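Local coordinates for protein metallo-beta-lactamase (Chryseobacterium indologenes, PDB 3L6N) that hydrolyses the ring of beta-lactam antibiotics, including penicillins, cephalosporins and carbapenems, as a zinc-dependent class B beta-lactamase, at residues Lys12-Thr20 with Ser30-Thr38. Sequence-based numbering, arbitrary orientation.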
loop_
_atom_site.group_PDB
_atom_site.type_symbol
_atom_site.label_atom_id
_atom_site.label_comp_id
_atom_site.label_asym_id
_atom_site.label_seq_id
_atom_site.Cartn_x
_atom_site.Cartn_y
_atom_site.Cartn_z
ATOM N N LYS A 12 12.177 4.328 -12.487
ATOM C CA LYS A 12 13.492 4.934 -12.213
ATOM C C LYS A 12 14.358 4.117 -11.230
ATOM O O LYS A 12 14.772 4.602 -10.177
ATOM C CB LYS A 12 13.361 6.399 -11.770
ATOM C CG LYS A 12 12.714 7.329 -12.789
ATOM C CD LYS A 12 12.921 8.755 -12.304
ATOM C CE LYS A 12 11.935 9.728 -12.901
ATOM N NZ LYS A 12 12.189 11.077 -12.323
ATOM N N ASN A 13 14.577 2.851 -11.592
ATOM C CA ASN A 13 15.541 1.963 -10.928
ATOM C C ASN A 13 15.027 1.367 -9.609
ATOM O O ASN A 13 15.067 0.146 -9.420
ATOM C CB ASN A 13 16.893 2.676 -10.718
ATOM C CG ASN A 13 18.034 1.723 -10.453
ATOM O OD1 ASN A 13 18.058 0.593 -10.956
ATOM N ND2 ASN A 13 19.019 2.192 -9.691
ATOM N N ASN A 14 14.522 2.225 -8.721
ATOM C CA ASN A 14 14.357 1.844 -7.320
ATOM C C ASN A 14 12.935 1.638 -6.817
ATOM O O ASN A 14 12.744 0.930 -5.814
ATOM C CB ASN A 14 15.079 2.838 -6.393
ATOM C CG ASN A 14 16.585 2.625 -6.367
ATOM O OD1 ASN A 14 17.114 1.720 -7.013
ATOM N ND2 ASN A 14 17.288 3.487 -5.629
ATOM N N LEU A 15 11.955 2.254 -7.481
ATOM C CA LEU A 15 10.567 2.140 -7.036
ATOM C C LEU A 15 9.854 0.993 -7.749
ATOM O O LEU A 15 9.692 0.999 -8.979
ATOM C CB LEU A 15 9.806 3.459 -7.231
ATOM C CG LEU A 15 8.381 3.461 -6.673
ATOM C CD1 LEU A 15 8.385 3.258 -5.149
ATOM C CD2 LEU A 15 7.746 4.790 -7.036
ATOM N N HIS A 16 9.418 0.015 -6.962
ATOM C CA HIS A 16 8.810 -1.195 -7.516
ATOM C C HIS A 16 7.364 -1.365 -7.109
ATOM O O HIS A 16 7.009 -1.151 -5.948
ATOM C CB HIS A 16 9.576 -2.440 -7.050
ATOM C CG HIS A 16 10.976 -2.549 -7.584
ATOM N ND1 HIS A 16 11.996 -1.714 -7.173
ATOM C CD2 HIS A 16 11.533 -3.416 -8.464
ATOM C CE1 HIS A 16 13.118 -2.061 -7.785
ATOM N NE2 HIS A 16 12.866 -3.093 -8.571
ATOM N N ILE A 17 6.536 -1.769 -8.073
ATOM C CA ILE A 17 5.182 -2.256 -7.820
ATOM C C ILE A 17 5.319 -3.757 -7.700
ATOM O O ILE A 17 5.995 -4.358 -8.515
ATOM C CB ILE A 17 4.251 -1.964 -9.013
ATOM C CG1 ILE A 17 4.156 -0.453 -9.246
ATOM C CG2 ILE A 17 2.864 -2.596 -8.792
ATOM C CD1 ILE A 17 4.023 -0.089 -10.727
ATOM N N TYR A 18 4.727 -4.356 -6.672
ATOM C CA TYR A 18 4.669 -5.818 -6.614
ATOM C C TYR A 18 3.253 -6.311 -6.353
ATOM O O TYR A 18 2.487 -5.691 -5.616
ATOM C CB TYR A 18 5.710 -6.423 -5.653
ATOM C CG TYR A 18 5.414 -6.355 -4.168
ATOM C CD1 TYR A 18 4.854 -7.451 -3.501
ATOM C CD2 TYR A 18 5.742 -5.230 -3.416
ATOM C CE1 TYR A 18 4.611 -7.420 -2.133
ATOM C CE2 TYR A 18 5.509 -5.187 -2.034
ATOM C CZ TYR A 18 4.940 -6.289 -1.400
ATOM O OH TYR A 18 4.684 -6.270 -0.046
ATOM N N LYS A 19 2.899 -7.421 -6.990
ATOM C CA LYS A 19 1.527 -7.935 -6.891
ATOM C C LYS A 19 1.573 -9.255 -6.139
ATOM O O LYS A 19 2.439 -10.080 -6.412
ATOM C CB LYS A 19 0.932 -8.198 -8.282
ATOM C CG LYS A 19 0.790 -7.003 -9.201
ATOM C CD LYS A 19 0.106 -7.401 -10.515
ATOM C CE LYS A 19 -1.354 -7.813 -10.317
ATOM N NZ LYS A 19 -2.331 -6.687 -10.118
ATOM N N THR A 20 0.677 -9.426 -5.172
ATOM C CA THR A 20 0.514 -10.723 -4.492
ATOM C C THR A 20 -0.933 -11.177 -4.576
ATOM O O THR A 20 -1.834 -10.383 -4.852
ATOM C CB THR A 20 0.993 -10.706 -3.019
ATOM O OG1 THR A 20 0.132 -9.899 -2.209
ATOM C CG2 THR A 20 2.435 -10.208 -2.928
ATOM N N SER A 30 -6.015 -10.220 -6.470
ATOM C CA SER A 30 -4.697 -9.615 -6.504
ATOM C C SER A 30 -4.705 -8.374 -5.623
ATOM O O SER A 30 -5.737 -7.705 -5.465
ATOM C CB SER A 30 -4.348 -9.236 -7.944
ATOM O OG SER A 30 -2.961 -9.047 -8.109
ATOM N N ALA A 31 -3.554 -8.084 -5.030
ATOM C CA ALA A 31 -3.351 -6.822 -4.324
ATOM C C ALA A 31 -2.043 -6.242 -4.811
ATOM O O ALA A 31 -1.056 -6.963 -4.942
ATOM C CB ALA A 31 -3.286 -7.045 -2.811
ATOM N N ASN A 32 -2.042 -4.938 -5.070
ATOM C CA ASN A 32 -0.827 -4.236 -5.477
ATOM C C ASN A 32 -0.197 -3.527 -4.300
ATOM O O ASN A 32 -0.853 -2.760 -3.601
ATOM C CB ASN A 32 -1.162 -3.217 -6.562
ATOM C CG ASN A 32 -1.887 -3.835 -7.716
ATOM O OD1 ASN A 32 -1.434 -4.829 -8.286
ATOM N ND2 ASN A 32 -3.045 -3.275 -8.055
ATOM N N SER A 33 1.072 -3.835 -4.065
ATOM C CA SER A 33 1.858 -3.183 -3.020
ATOM C C SER A 33 3.081 -2.579 -3.691
ATOM O O SER A 33 3.233 -2.662 -4.916
ATOM C CB SER A 33 2.238 -4.199 -1.934
ATOM O OG SER A 33 1.065 -4.614 -1.228
ATOM N N MET A 34 3.943 -1.933 -2.909
ATOM C CA MET A 34 5.149 -1.343 -3.487
ATOM C C MET A 34 6.344 -1.617 -2.601
ATOM O O MET A 34 6.201 -1.886 -1.410
ATOM C CB MET A 34 4.975 0.175 -3.670
ATOM C CG MET A 34 3.800 0.521 -4.546
ATOM S SD MET A 34 3.787 2.233 -5.099
ATOM C CE MET A 34 4.970 2.183 -6.457
ATOM N N TYR A 35 7.528 -1.549 -3.192
ATOM C CA TYR A 35 8.727 -1.415 -2.380
ATOM C C TYR A 35 9.726 -0.450 -2.980
ATOM O O TYR A 35 9.744 -0.231 -4.180
ATOM C CB TYR A 35 9.356 -2.777 -2.039
ATOM C CG TYR A 35 10.086 -3.545 -3.131
ATOM C CD1 TYR A 35 11.360 -3.159 -3.569
ATOM C CD2 TYR A 35 9.533 -4.720 -3.665
ATOM C CE1 TYR A 35 12.066 -3.915 -4.545
ATOM C CE2 TYR A 35 10.208 -5.455 -4.631
ATOM C CZ TYR A 35 11.463 -5.065 -5.062
ATOM O OH TYR A 35 12.123 -5.820 -6.001
ATOM N N LEU A 36 10.549 0.144 -2.125
ATOM C CA LEU A 36 11.492 1.168 -2.571
ATOM C C LEU A 36 12.896 0.779 -2.142
ATOM O O LEU A 36 13.155 0.590 -0.960
ATOM C CB LEU A 36 11.101 2.527 -1.975
ATOM C CG LEU A 36 11.966 3.753 -2.305
ATOM C CD1 LEU A 36 11.990 4.059 -3.784
ATOM C CD2 LEU A 36 11.437 4.950 -1.503
ATOM N N VAL A 37 13.792 0.634 -3.121
ATOM C CA VAL A 37 15.191 0.299 -2.833
ATOM C C VAL A 37 15.885 1.586 -2.410
ATOM O O VAL A 37 15.717 2.603 -3.064
ATOM C CB VAL A 37 15.891 -0.256 -4.066
ATOM C CG1 VAL A 37 17.338 -0.559 -3.750
ATOM C CG2 VAL A 37 15.186 -1.541 -4.531
ATOM N N THR A 38 16.616 1.533 -1.303
ATOM C CA THR A 38 17.389 2.698 -0.839
ATOM C C THR A 38 18.809 2.241 -0.568
ATOM O O THR A 38 19.078 1.044 -0.514
ATOM C CB THR A 38 16.799 3.352 0.457
ATOM O OG1 THR A 38 17.352 2.735 1.628
ATOM C CG2 THR A 38 15.257 3.267 0.497
HETATM O O HOH W 1 0.353 -7.155 -2.369
#
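Tyr18 lies across Ser33, and the His16 ring lies over Tyr35. Ser33 CB sits over one face of the Tyr18 ring, 3.4 Å from CE2. Tyr18 CG stands between its own backbone N and carbonyl carbon (chi1 77°), and this turns the ring over the neighbouring strand. The edge of the ring meets Met34 O, and Tyr18 CD2 lies 3.8 Å from Tyr35 CD2.

His16 and Tyr35 form an offset stack, with planes at 13° and centroids 4.4 Å apart. His16 CB is over the centre of the Tyr35 ring, a CH-pi contact. Tyr18 OH is hydrogen-bonded to Asp46 O and Tyr35 OH to His65 NE2; helix 54-65 and Ile7 pack against the side of the sheet that carries His16, Tyr18 and Tyr35.

The two segments belong to the antiparallel hairpin of strands 15-24 and 27-38, within one of the two beta sheets of the metallo-beta-lactamase fold. His16 and Tyr35 form a hydrogen-bonded antiparallel pair, as do Tyr18 and Ser33. On the face that carries Leu15, Ile17, Met34 and Lys19, Met34 CE packs 3.6 Å from Leu15 CG. There too, the Lys19 chain, bent near its end, lets NZ donate a 2.8 Å hydrogen bond to a lone pair of Asn32 OD1, in the carbonyl plane. Back on the Tyr18 face, one water bridges Thr20 OG1, Ala31 O and Ser33 OG; Thr20 OG1 is also hydrogen-bonded to Trp49 N. Ala31 itself adjoins the zinc ligands Asp80 and His200.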